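Local coordinates for synaptic vesicle membrane protein VAT-1 homolog-like (Homo sapiens, PDB 4A27) that probably works as an oxidoreductase, as a member of the quinone oxidoreductase branch of the zinc-containing alcohol dehydrogenase family, at residues A[132-137]-A[157-162]; A[138-143]-A[164-169]; A[4-9]-A[61-66]; A[23-28]-A[98-103]. One frame throughout, in Å; residues are numbered along the deposited sequence.

Contact 1 (A[132-137]-A[157-162]); sequences VMLFEV and QAVAQL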
loop_
_atom_site.group_PDB
_atom_site.type_symbol
_atom_site.label_atom_id
_atom_site.label_comp_id
_atom_site.label_asym_id
_atom_site.label_seq_id
_atom_site.Cartn_x
_atom_site.Cartn_y
_atom_site.Cartn_z
ATOM N N VAL A 132 3.881 -8.921 7.724
ATOM C CA VAL A 132 2.671 -8.464 7.109
ATOM C C VAL A 132 2.826 -7.011 6.683
ATOM O O VAL A 132 2.343 -6.622 5.592
ATOM C CB VAL A 132 1.437 -8.684 7.986
ATOM C CG1 VAL A 132 0.255 -8.085 7.296
ATOM C CG2 VAL A 132 1.190 -10.188 8.220
ATOM N N MET A 133 3.493 -6.208 7.513
ATOM C CA MET A 133 3.695 -4.809 7.154
ATOM C C MET A 133 4.538 -4.633 5.912
ATOM O O MET A 133 4.249 -3.757 5.092
ATOM C CB MET A 133 4.299 -4.032 8.308
ATOM C CG MET A 133 3.365 -3.905 9.507
ATOM S SD MET A 133 3.981 -2.721 10.768
ATOM C CE MET A 133 5.587 -3.528 11.107
ATOM N N LEU A 134 5.624 -5.400 5.823
ATOM C CA LEU A 134 6.575 -5.222 4.771
ATOM C C LEU A 134 6.099 -5.767 3.446
ATOM O O LEU A 134 6.421 -5.186 2.407
ATOM C CB LEU A 134 7.904 -5.913 5.098
ATOM C CG LEU A 134 8.804 -5.272 6.161
ATOM C CD1 LEU A 134 9.995 -6.263 6.507
ATOM C CD2 LEU A 134 9.260 -3.812 5.730
ATOM N N PHE A 135 5.375 -6.894 3.464
ATOM C CA PHE A 135 5.050 -7.580 2.241
ATOM C C PHE A 135 3.568 -7.628 1.893
ATOM O O PHE A 135 3.254 -7.834 0.743
ATOM C CB PHE A 135 5.611 -9.003 2.250
ATOM C CG PHE A 135 7.081 -9.063 2.473
ATOM C CD1 PHE A 135 7.964 -8.665 1.460
ATOM C CD2 PHE A 135 7.610 -9.570 3.663
ATOM C CE1 PHE A 135 9.373 -8.728 1.658
ATOM C CE2 PHE A 135 9.007 -9.653 3.866
ATOM C CZ PHE A 135 9.882 -9.219 2.852
ATOM N N GLU A 136 2.669 -7.402 2.855
ATOM C CA GLU A 136 1.250 -7.344 2.558
ATOM C C GLU A 136 0.711 -5.909 2.562
ATOM O O GLU A 136 -0.019 -5.563 1.664
ATOM C CB GLU A 136 0.485 -8.257 3.468
ATOM C CG GLU A 136 0.856 -9.741 3.260
ATOM C CD GLU A 136 0.299 -10.337 1.947
ATOM O OE1 GLU A 136 -0.579 -9.704 1.332
ATOM O OE2 GLU A 136 0.745 -11.432 1.529
ATOM N N VAL A 137 1.121 -5.050 3.499
ATOM C CA VAL A 137 0.688 -3.661 3.468
ATOM C C VAL A 137 1.576 -2.884 2.478
ATOM O O VAL A 137 1.118 -2.448 1.428
ATOM C CB VAL A 137 0.679 -3.039 4.864
ATOM C CG1 VAL A 137 0.277 -1.597 4.774
ATOM C CG2 VAL A 137 -0.263 -3.825 5.779
ATOM N N GLN A 157 13.677 -5.433 15.388
ATOM C CA GLN A 157 14.678 -6.407 14.995
ATOM C C GLN A 157 14.124 -7.422 13.985
ATOM O O GLN A 157 14.871 -7.887 13.104
ATOM C CB GLN A 157 15.216 -7.144 16.229
ATOM C CG GLN A 157 16.163 -6.305 17.072
ATOM C CD GLN A 157 17.485 -6.078 16.373
ATOM O OE1 GLN A 157 18.286 -7.007 16.266
ATOM N NE2 GLN A 157 17.713 -4.842 15.861
ATOM N N ALA A 158 12.852 -7.809 14.127
ATOM C CA ALA A 158 12.228 -8.693 13.143
ATOM C C ALA A 158 12.195 -8.010 11.766
ATOM O O ALA A 158 12.471 -8.638 10.739
ATOM C CB ALA A 158 10.798 -9.129 13.603
ATOM N N VAL A 159 11.876 -6.724 11.732
ATOM C CA VAL A 159 11.886 -5.950 10.480
ATOM C C VAL A 159 13.307 -5.943 9.823
ATOM O O VAL A 159 13.455 -6.195 8.608
ATOM C CB VAL A 159 11.357 -4.495 10.698
ATOM C CG1 VAL A 159 11.659 -3.543 9.512
ATOM C CG2 VAL A 159 9.807 -4.427 11.005
ATOM N N ALA A 160 14.359 -5.730 10.624
ATOM C CA ALA A 160 15.748 -5.662 10.072
ATOM C C ALA A 160 16.137 -6.988 9.475
ATOM O O ALA A 160 16.711 -7.040 8.423
ATOM C CB ALA A 160 16.765 -5.256 11.132
ATOM N N GLN A 161 15.788 -8.077 10.135
ATOM C CA GLN A 161 16.188 -9.394 9.661
ATOM C C GLN A 161 15.450 -9.724 8.359
ATOM O O GLN A 161 16.019 -10.322 7.469
ATOM C CB GLN A 161 15.843 -10.462 10.714
ATOM C CG GLN A 161 16.722 -10.372 11.942
ATOM C CD GLN A 161 16.433 -11.439 12.947
ATOM O OE1 GLN A 161 15.908 -12.498 12.594
ATOM N NE2 GLN A 161 16.827 -11.210 14.203
ATOM N N LEU A 162 14.156 -9.385 8.284
ATOM C CA LEU A 162 13.390 -9.684 7.091
ATOM C C LEU A 162 13.819 -8.828 5.898
ATOM O O LEU A 162 13.852 -9.322 4.775
ATOM C CB LEU A 162 11.878 -9.544 7.327
ATOM C CG LEU A 162 11.254 -10.606 8.177
ATOM C CD1 LEU A 162 9.831 -10.176 8.640
ATOM C CD2 LEU A 162 11.269 -11.918 7.323
#
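Leu134 and Leu162 meet through carbon atoms: methyl CD1 of Leu134 lies 3.9 Å from CB of Leu162. The two side chains pass each other at a slant. In Leu134, CG stands anti to the carbonyl carbon (chi1 -73°), which puts the branch beside the backbone N, and from there CD1 reaches the other helix. The same methyl also faces Val159, with CD1 of Leu134 4.4 Å from CG1 of Val159. Met133 adds its far end. Its methyl CE is 4.3 Å from CG2 of Val159, and the bend at the sulphur (chi3 -58°) turns CE toward that partner.

The segments belong to helices 124-137 and 154-163 of the Rossmann-like domain, the nucleotide-binding fold of this family. Helix 154-163 joins the parallel strands 145-148 and 170-175. The segment axes come no closer than 10.8 Å and cross at 54°, so side chains fill the space between them. Helix 290-305 also packs on the pair, touching Val132 and Leu162.

Other contacts set apolar groups against backbone carbonyls. CD1 of Leu134 is 4.0 Å from O of Val159. The ring of Phe135 presents its edge to O of Leu162, which lies near the ring plane, 4.4 Å from CZ of Phe135.

No hydrogen bond joins the two segments. Within 132-137 the carbonyl of Val132 accepts from both Glu136 N and Val137 N, in a wider pi-type turn.

Contact 2 (A[138-143]-A[164-169]); sequences ANLREG and STVPNV. With EDO (1,2-ethanediol), chain C.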
loop_
_atom_site.group_PDB
_atom_site.type_symbol
_atom_site.label_atom_id
_atom_site.label_comp_id
_atom_site.label_asym_id
_atom_site.label_seq_id
_atom_site.Cartn_x
_atom_site.Cartn_y
_atom_site.Cartn_z
ATOM N N ALA A 138 2.860 -2.762 2.781
ATOM C CA ALA A 138 3.792 -2.282 1.830
ATOM C C ALA A 138 4.095 -3.486 0.962
ATOM O O ALA A 138 3.636 -4.609 1.258
ATOM C CB ALA A 138 5.054 -1.762 2.562
ATOM N N ASN A 139 4.841 -3.269 -0.107
ATOM C CA ASN A 139 5.307 -4.374 -0.991
ATOM C C ASN A 139 6.813 -4.140 -1.124
ATOM O O ASN A 139 7.267 -3.657 -2.143
ATOM C CB ASN A 139 4.582 -4.271 -2.366
ATOM C CG ASN A 139 5.063 -5.290 -3.385
ATOM O OD1 ASN A 139 5.663 -6.305 -3.039
ATOM N ND2 ASN A 139 4.821 -4.990 -4.675
ATOM N N LEU A 140 7.576 -4.460 -0.084
ATOM C CA LEU A 140 9.027 -4.301 -0.100
ATOM C C LEU A 140 9.678 -5.107 -1.201
ATOM O O LEU A 140 9.448 -6.303 -1.295
ATOM C CB LEU A 140 9.655 -4.714 1.243
ATOM C CG LEU A 140 11.178 -4.606 1.342
ATOM C CD1 LEU A 140 11.673 -3.117 1.243
ATOM C CD2 LEU A 140 11.639 -5.279 2.635
ATOM N N ARG A 141 10.496 -4.432 -2.004
ATOM C CA ARG A 141 11.232 -5.048 -3.157
ATOM C C ARG A 141 12.677 -4.549 -3.193
ATOM O O ARG A 141 13.023 -3.587 -2.504
ATOM C CB ARG A 141 10.560 -4.688 -4.532
ATOM C CG ARG A 141 9.263 -5.480 -4.835
ATOM C CD ARG A 141 8.303 -4.682 -5.781
ATOM N NE ARG A 141 7.646 -3.609 -5.046
ATOM C CZ ARG A 141 6.995 -2.584 -5.578
ATOM N NH1 ARG A 141 6.882 -2.461 -6.891
ATOM N NH2 ARG A 141 6.445 -1.684 -4.775
ATOM N N GLU A 142 13.488 -5.191 -4.049
ATOM C CA GLU A 142 14.896 -4.887 -4.257
ATOM C C GLU A 142 15.187 -3.420 -4.407
ATOM O O GLU A 142 14.490 -2.746 -5.129
ATOM C CB GLU A 142 15.439 -5.600 -5.515
ATOM C CG GLU A 142 15.967 -6.997 -5.285
ATOM C CD GLU A 142 16.784 -7.551 -6.470
ATOM O OE1 GLU A 142 17.717 -6.863 -6.964
ATOM O OE2 GLU A 142 16.481 -8.690 -6.911
ATOM N N GLY A 143 16.230 -2.933 -3.723
ATOM C CA GLY A 143 16.669 -1.544 -3.862
ATOM C C GLY A 143 15.926 -0.512 -3.023
ATOM O O GLY A 143 16.251 0.669 -3.046
ATOM N N SER A 164 16.781 -8.014 5.264
ATOM C CA SER A 164 18.016 -8.624 4.785
ATOM C C SER A 164 17.764 -9.843 3.902
ATOM O O SER A 164 18.687 -10.308 3.249
ATOM C CB SER A 164 18.961 -8.985 5.945
ATOM O OG SER A 164 18.518 -10.132 6.650
ATOM N N THR A 165 16.538 -10.355 3.870
ATOM C CA THR A 165 16.194 -11.461 2.939
ATOM C C THR A 165 15.865 -10.970 1.527
ATOM O O THR A 165 15.744 -11.777 0.606
ATOM C CB THR A 165 15.004 -12.339 3.443
ATOM O OG1 THR A 165 13.806 -11.540 3.579
ATOM C CG2 THR A 165 15.342 -13.033 4.795
ATOM N N VAL A 166 15.706 -9.657 1.363
ATOM C CA VAL A 166 15.433 -9.035 0.085
ATOM C C VAL A 166 16.685 -8.255 -0.364
ATOM O O VAL A 166 17.215 -7.464 0.397
ATOM C CB VAL A 166 14.273 -8.046 0.195
ATOM C CG1 VAL A 166 14.061 -7.296 -1.178
ATOM C CG2 VAL A 166 13.000 -8.771 0.640
ATOM N N PRO A 167 17.159 -8.458 -1.609
ATOM C CA PRO A 167 18.446 -7.832 -1.988
ATOM C C PRO A 167 18.477 -6.296 -2.000
ATOM O O PRO A 167 17.500 -5.631 -2.378
ATOM C CB PRO A 167 18.699 -8.365 -3.400
ATOM C CG PRO A 167 17.798 -9.544 -3.564
ATOM C CD PRO A 167 16.630 -9.330 -2.665
ATOM N N ASN A 168 19.598 -5.755 -1.529
ATOM C CA ASN A 168 19.923 -4.344 -1.623
ATOM C C ASN A 168 18.866 -3.472 -0.959
ATOM O O ASN A 168 18.447 -2.451 -1.509
ATOM C CB ASN A 168 20.137 -3.912 -3.090
ATOM C CG ASN A 168 21.028 -4.875 -3.856
ATOM O OD1 ASN A 168 22.176 -5.090 -3.488
ATOM N ND2 ASN A 168 20.488 -5.484 -4.905
ATOM N N VAL A 169 18.451 -3.850 0.243
ATOM C CA VAL A 169 17.501 -3.014 0.966
ATOM C C VAL A 169 18.236 -2.268 2.009
ATOM O O VAL A 169 18.946 -2.873 2.799
ATOM C CB VAL A 169 16.345 -3.854 1.522
ATOM C CG1 VAL A 169 15.454 -3.070 2.497
ATOM C CG2 VAL A 169 15.496 -4.286 0.321
HETATM C C1 EDO C . 6.323 1.292 -1.277
HETATM O O1 EDO C . 5.458 2.372 -0.877
HETATM C C2 EDO C . 5.822 0.001 -0.670
HETATM O O2 EDO C . 5.529 -1.006 -1.657
#
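Two surface loops of the Rossmann-like domain run together here, with Glu142 and Gly143 lying against Pro167 and Asn168. Gly143 N gives a hydrogen bond to Pro167 O, 3.3 Å long, with the donor in the carbonyl plane. The CG of Glu142 also rests on the proline ring, 3.6 Å from CD of Pro167. The carboxylate lies beside the amide of Asn168, their planes 61° apart.

Each loop leads into a strand of the parallel sheet, 138-143 into 145-148 and 164-169 into 170-175. These strands are neighbours, so their loops arrive side by side. Leu140 and Val169 reach toward each other tip to tip, with CD1 of Leu140 4.0 Å from CG1 of Val169. Val166 sets CG1 against the backbone, 3.6 Å from N of Glu142.

Arg141 points its CB away from the other loop and folds back on its own. Its chain bends at chi3 (-75°), and NE gives a 2.9 Å bond to O of Asn139, in the guanidinium plane. Its NH1 makes a salt bridge to Glu136 of the second subunit. A leucine here would probably leave that glutamate without its partner and Asn139 O without the NE bond. A 1,2-ethanediol, probably from the crystallisation liquor, accepts a 2.8 Å hydrogen bond at O2 from N of Asn139.

Contact 3 (A[4-9]-A[61-66]); sequences MRAVVL and PLVPGF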
loop_
_atom_site.group_PDB
_atom_site.type_symbol
_atom_site.label_atom_id
_atom_site.label_comp_id
_atom_site.label_asym_id
_atom_site.label_seq_id
_atom_site.Cartn_x
_atom_site.Cartn_y
_atom_site.Cartn_z
ATOM N N MET A 4 -4.905 -24.629 38.165
ATOM C CA MET A 4 -3.621 -24.215 37.566
ATOM C C MET A 4 -3.262 -22.850 38.129
ATOM O O MET A 4 -4.147 -22.163 38.617
ATOM C CB MET A 4 -3.741 -24.118 36.048
ATOM C CG MET A 4 -4.855 -23.172 35.559
ATOM S SD MET A 4 -4.686 -22.807 33.801
ATOM C CE MET A 4 -5.639 -21.285 33.471
ATOM N N ARG A 5 -1.985 -22.462 38.053
ATOM C CA ARG A 5 -1.554 -21.089 38.419
ATOM C C ARG A 5 -1.651 -20.184 37.219
ATOM O O ARG A 5 -1.448 -20.615 36.082
ATOM C CB ARG A 5 -0.106 -21.037 38.919
ATOM C CG ARG A 5 0.197 -21.948 40.108
ATOM C CD ARG A 5 1.314 -21.362 40.994
ATOM N NE ARG A 5 2.600 -21.280 40.306
ATOM C CZ ARG A 5 3.578 -20.426 40.614
ATOM N NH1 ARG A 5 3.444 -19.541 41.599
ATOM N NH2 ARG A 5 4.710 -20.463 39.922
ATOM N N ALA A 6 -2.010 -18.929 37.462
ATOM C CA ALA A 6 -2.168 -17.965 36.431
ATOM C C ALA A 6 -1.909 -16.570 36.987
ATOM O O ALA A 6 -1.889 -16.376 38.201
ATOM C CB ALA A 6 -3.573 -18.055 35.837
ATOM N N VAL A 7 -1.599 -15.631 36.089
ATOM C CA VAL A 7 -1.504 -14.226 36.452
ATOM C C VAL A 7 -2.910 -13.670 36.229
ATOM O O VAL A 7 -3.515 -13.911 35.190
ATOM C CB VAL A 7 -0.494 -13.448 35.603
ATOM C CG1 VAL A 7 -0.525 -11.956 35.979
ATOM C CG2 VAL A 7 0.919 -14.013 35.768
ATOM N N VAL A 8 -3.433 -12.980 37.236
ATOM C CA VAL A 8 -4.722 -12.334 37.147
ATOM C C VAL A 8 -4.533 -10.815 37.246
ATOM O O VAL A 8 -3.715 -10.328 38.045
ATOM C CB VAL A 8 -5.678 -12.801 38.271
ATOM C CG1 VAL A 8 -7.118 -12.354 37.919
ATOM C CG2 VAL A 8 -5.612 -14.284 38.435
ATOM N N LEU A 9 -5.269 -10.094 36.410
ATOM C CA LEU A 9 -5.406 -8.652 36.532
ATOM C C LEU A 9 -6.661 -8.400 37.377
ATOM O O LEU A 9 -7.772 -8.650 36.914
ATOM C CB LEU A 9 -5.548 -8.009 35.155
ATOM C CG LEU A 9 -5.677 -6.500 35.089
ATOM C CD1 LEU A 9 -4.455 -5.819 35.667
ATOM C CD2 LEU A 9 -5.938 -6.095 33.656
ATOM N N PRO A 61 -12.094 -9.496 36.807
ATOM C CA PRO A 61 -10.711 -10.004 36.687
ATOM C C PRO A 61 -10.499 -10.755 35.383
ATOM O O PRO A 61 -11.463 -11.236 34.783
ATOM C CB PRO A 61 -10.565 -10.955 37.878
ATOM C CG PRO A 61 -11.979 -11.306 38.273
ATOM C CD PRO A 61 -12.769 -10.051 37.992
ATOM N N LEU A 62 -9.250 -10.812 34.931
ATOM C CA LEU A 62 -8.919 -11.448 33.663
ATOM C C LEU A 62 -7.481 -11.921 33.658
ATOM O O LEU A 62 -6.646 -11.414 34.387
ATOM C CB LEU A 62 -9.176 -10.508 32.484
ATOM C CG LEU A 62 -8.341 -9.240 32.259
ATOM C CD1 LEU A 62 -7.056 -9.543 31.542
ATOM C CD2 LEU A 62 -9.177 -8.275 31.435
ATOM N N VAL A 63 -7.213 -12.936 32.853
ATOM C CA VAL A 63 -5.860 -13.445 32.692
ATOM C C VAL A 63 -5.337 -12.748 31.406
ATOM O O VAL A 63 -5.945 -12.865 30.331
ATOM C CB VAL A 63 -5.866 -14.981 32.600
ATOM C CG1 VAL A 63 -4.397 -15.535 32.393
ATOM C CG2 VAL A 63 -6.552 -15.629 33.852
ATOM N N PRO A 64 -4.275 -11.935 31.522
ATOM C CA PRO A 64 -3.714 -11.298 30.312
ATOM C C PRO A 64 -2.868 -12.224 29.427
ATOM O O PRO A 64 -2.652 -13.386 29.773
ATOM C CB PRO A 64 -2.776 -10.234 30.869
ATOM C CG PRO A 64 -2.961 -10.240 32.346
ATOM C CD PRO A 64 -3.501 -11.572 32.717
ATOM N N GLY A 65 -2.446 -11.681 28.281
ATOM C CA GLY A 65 -1.466 -12.292 27.395
ATOM C C GLY A 65 -2.072 -12.881 26.147
ATOM O O GLY A 65 -3.142 -13.519 26.201
ATOM N N PHE A 66 -1.360 -12.723 25.033
ATOM C CA PHE A 66 -1.862 -13.087 23.700
ATOM C C PHE A 66 -1.015 -14.118 22.941
ATOM O O PHE A 66 -1.381 -14.534 21.841
ATOM C CB PHE A 66 -1.956 -11.836 22.848
ATOM C CG PHE A 66 -2.917 -10.838 23.390
ATOM C CD1 PHE A 66 -4.287 -11.031 23.266
ATOM C CD2 PHE A 66 -2.473 -9.734 24.067
ATOM C CE1 PHE A 66 -5.183 -10.128 23.796
ATOM C CE2 PHE A 66 -3.364 -8.823 24.587
ATOM C CZ PHE A 66 -4.726 -9.029 24.452
#
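Leu9 and Leu62 form a single antiparallel bridge, a hydrogen-bonded pair, and the touching parts lie 112° apart in direction. The bond from Leu9 N to Leu62 O is short, 2.8 Å, and almost straight at 178°. The return bond, Leu62 N to Leu9 O, is longer at 3.3 Å and more bent. Pro61, which follows a cis peptide bond, adds a CA-H...O contact of 3.2 Å from its CA to O of Leu9.

Side chains pair on both sides of the bridge. Leu9 and Leu62 lie side by side, pointing the same way, with CD2 of Leu9 4.2 Å from CD1 of Leu62. Leu62 holds CG between its backbone N and carbonyl carbon (chi1 68°), and from there its end comes nearer to Leu9. Val8 runs alongside Pro61, its CG1 3.7 Å from CB of Pro61. The carbonyl O of Val7 meets carbon, 3.4 Å from CG1 of Val63 and equally near CD of Pro64.

Strand 4-9 pairs with strand 18-23 along one edge, in an antiparallel beta-hairpin. Along its other edge Arg5 and Val7 bond to Glu99 and Trp97, and Leu62 continues that edge. The bridge joins the N-terminal hairpin to the loop that leads into strand 67-75, in the GroES-like fold of the alcohol dehydrogenase family.

Contact 4 (A[23-28]-A[98-103]); sequences KAMPEP and AEVVCT
Met25 lays its side chain obliquely over Val100, with CG of Met25 4.0 Å from CB of Val100. Its chain turns at the sulphur (chi3 -68°), which keeps the end near the same valine: CE of Met25 is 4.1 Å from CG2 of Val100. Replacing Met25 by an alanine would remove CG, SD and CE, and would probably open a gap over the methyls of Val100.

Cys102 points toward the loop. With SG anti to the carbonyl carbon (chi1 -74°), its sulphur reaches the peptide link between Glu27 and Pro28, 3.4 Å from C of Glu27 and 3.5 Å from N of Pro28. The ring of Pro26 closes on the same sulphur, its CB 4.0 Å from SG of Cys102. No hydrogen bond crosses this contact. Glu27 turns its CB away and forms a salt bridge with Lys34.

Residues 25-28 run at 29° to 100-102, over the face that carries Val100 and Cys102. Val101 points away and packs on Val37. Strand 100-104 is antiparallel to strand 32-42, and the loop is the connection from strand 18-23 into strand 32-42.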
loop_
_atom_site.group_PDB
_atom_site.type_symbol
_atom_site.label_atom_id
_atom_site.label_comp_id
_atom_site.label_asym_id
_atom_site.label_seq_id
_atom_site.Cartn_x
_atom_site.Cartn_y
_atom_site.Cartn_z
ATOM N N LYS A 23 -6.614 -21.192 39.314
ATOM C CA LYS A 23 -7.732 -21.134 38.412
ATOM C C LYS A 23 -8.151 -22.518 37.931
ATOM O O LYS A 23 -7.320 -23.421 37.865
ATOM C CB LYS A 23 -7.291 -20.278 37.237
ATOM C CG LYS A 23 -8.311 -20.006 36.170
ATOM C CD LYS A 23 -7.909 -18.798 35.321
ATOM C CE LYS A 23 -9.059 -18.264 34.485
ATOM N NZ LYS A 23 -9.855 -19.362 33.875
ATOM N N ALA A 24 -9.434 -22.680 37.607
ATOM C CA ALA A 24 -9.918 -23.891 36.943
ATOM C C ALA A 24 -9.138 -24.119 35.643
ATOM O O ALA A 24 -9.020 -23.225 34.821
ATOM C CB ALA A 24 -11.429 -23.765 36.634
ATOM N N MET A 25 -8.628 -25.325 35.454
ATOM C CA MET A 25 -7.983 -25.656 34.210
ATOM C C MET A 25 -9.065 -25.689 33.107
ATOM O O MET A 25 -10.080 -26.336 33.277
ATOM C CB MET A 25 -7.318 -27.018 34.313
ATOM C CG MET A 25 -6.280 -27.231 33.241
ATOM S SD MET A 25 -5.383 -28.744 33.537
ATOM C CE MET A 25 -4.506 -28.238 35.025
ATOM N N PRO A 26 -8.862 -24.981 31.985
ATOM C CA PRO A 26 -9.859 -25.090 30.920
ATOM C C PRO A 26 -9.736 -26.426 30.163
ATOM O O PRO A 26 -8.702 -27.081 30.237
ATOM C CB PRO A 26 -9.528 -23.906 30.015
ATOM C CG PRO A 26 -8.060 -23.709 30.193
ATOM C CD PRO A 26 -7.757 -24.077 31.622
ATOM N N GLU A 27 -10.805 -26.842 29.493
ATOM C CA GLU A 27 -10.774 -28.030 28.647
ATOM C C GLU A 27 -11.141 -27.616 27.229
ATOM O O GLU A 27 -11.888 -26.660 27.033
ATOM C CB GLU A 27 -11.729 -29.132 29.170
ATOM C CG GLU A 27 -11.270 -29.837 30.463
ATOM C CD GLU A 27 -9.927 -30.579 30.315
ATOM O OE1 GLU A 27 -9.623 -31.101 29.222
ATOM O OE2 GLU A 27 -9.164 -30.649 31.301
ATOM N N PRO A 28 -10.602 -28.322 26.220
ATOM C CA PRO A 28 -10.763 -27.913 24.828
ATOM C C PRO A 28 -12.164 -28.178 24.276
ATOM O O PRO A 28 -12.657 -29.291 24.357
ATOM C CB PRO A 28 -9.714 -28.766 24.091
ATOM C CG PRO A 28 -9.586 -29.973 24.912
ATOM C CD PRO A 28 -9.699 -29.477 26.338
ATOM N N ALA A 98 -0.797 -18.319 31.892
ATOM C CA ALA A 98 -1.268 -19.390 32.763
ATOM C C ALA A 98 -0.528 -20.667 32.376
ATOM O O ALA A 98 0.079 -20.754 31.295
ATOM C CB ALA A 98 -2.787 -19.579 32.632
ATOM N N GLU A 99 -0.552 -21.644 33.268
ATOM C CA GLU A 99 0.086 -22.923 33.029
ATOM C C GLU A 99 -0.561 -23.708 31.903
ATOM O O GLU A 99 0.102 -24.541 31.276
ATOM C CB GLU A 99 0.107 -23.756 34.335
ATOM C CG GLU A 99 1.089 -23.188 35.352
ATOM C CD GLU A 99 1.123 -23.913 36.695
ATOM O OE1 GLU A 99 0.052 -24.297 37.221
ATOM O OE2 GLU A 99 2.241 -24.059 37.232
ATOM N N VAL A 100 -1.859 -23.491 31.678
ATOM C CA VAL A 100 -2.607 -24.175 30.616
ATOM C C VAL A 100 -3.549 -23.213 29.901
ATOM O O VAL A 100 -4.144 -22.305 30.520
ATOM C CB VAL A 100 -3.445 -25.395 31.175
ATOM C CG1 VAL A 100 -4.164 -26.123 30.070
ATOM C CG2 VAL A 100 -2.557 -26.403 31.941
ATOM N N VAL A 101 -3.649 -23.427 28.589
ATOM C CA VAL A 101 -4.362 -22.571 27.651
ATOM C C VAL A 101 -5.128 -23.442 26.662
ATOM O O VAL A 101 -4.593 -24.415 26.131
ATOM C CB VAL A 101 -3.336 -21.635 26.880
ATOM C CG1 VAL A 101 -3.806 -21.280 25.510
ATOM C CG2 VAL A 101 -3.045 -20.353 27.692
ATOM N N CYS A 102 -6.364 -23.069 26.377
ATOM C CA CYS A 102 -7.105 -23.640 25.273
ATOM C C CYS A 102 -7.307 -22.544 24.226
ATOM O O CYS A 102 -7.560 -21.390 24.571
ATOM C CB CYS A 102 -8.450 -24.213 25.759
ATOM S SG CYS A 102 -8.272 -25.799 26.690
ATOM N N THR A 103 -7.157 -22.894 22.948
ATOM C CA THR A 103 -7.321 -21.916 21.853
ATOM C C THR A 103 -7.720 -22.631 20.546
ATOM O O THR A 103 -7.305 -23.788 20.313
ATOM C CB THR A 103 -6.000 -21.070 21.639
ATOM O OG1 THR A 103 -6.275 -19.853 20.911
ATOM C CG2 THR A 103 -4.925 -21.900 20.928
#

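The four contacts form two touching pairs on opposite sides of the chain's centre. Contacts 1 and 2 share the Rossmann-like domain, their centres 10 Å apart. Leu134 O and Leu140 N probably form a hydrogen bond (2.8 Å), and CE1 of Phe135 packs 3.8 Å from CG2 of Val166. Both reach the second subunit, and the 1,2-ethanediol sits at contact 2. Contacts 3 and 4 lie 11 Å apart between centres, in the GroES-like part of the chain. Met4 N and Lys23 O are 2.7 Å apart, probably hydrogen-bonded, and CE of Met4 packs 3.4 Å from CB of Ala98. The pairs stand well apart: contacts 2 and 4 are 41 Å apart between centres.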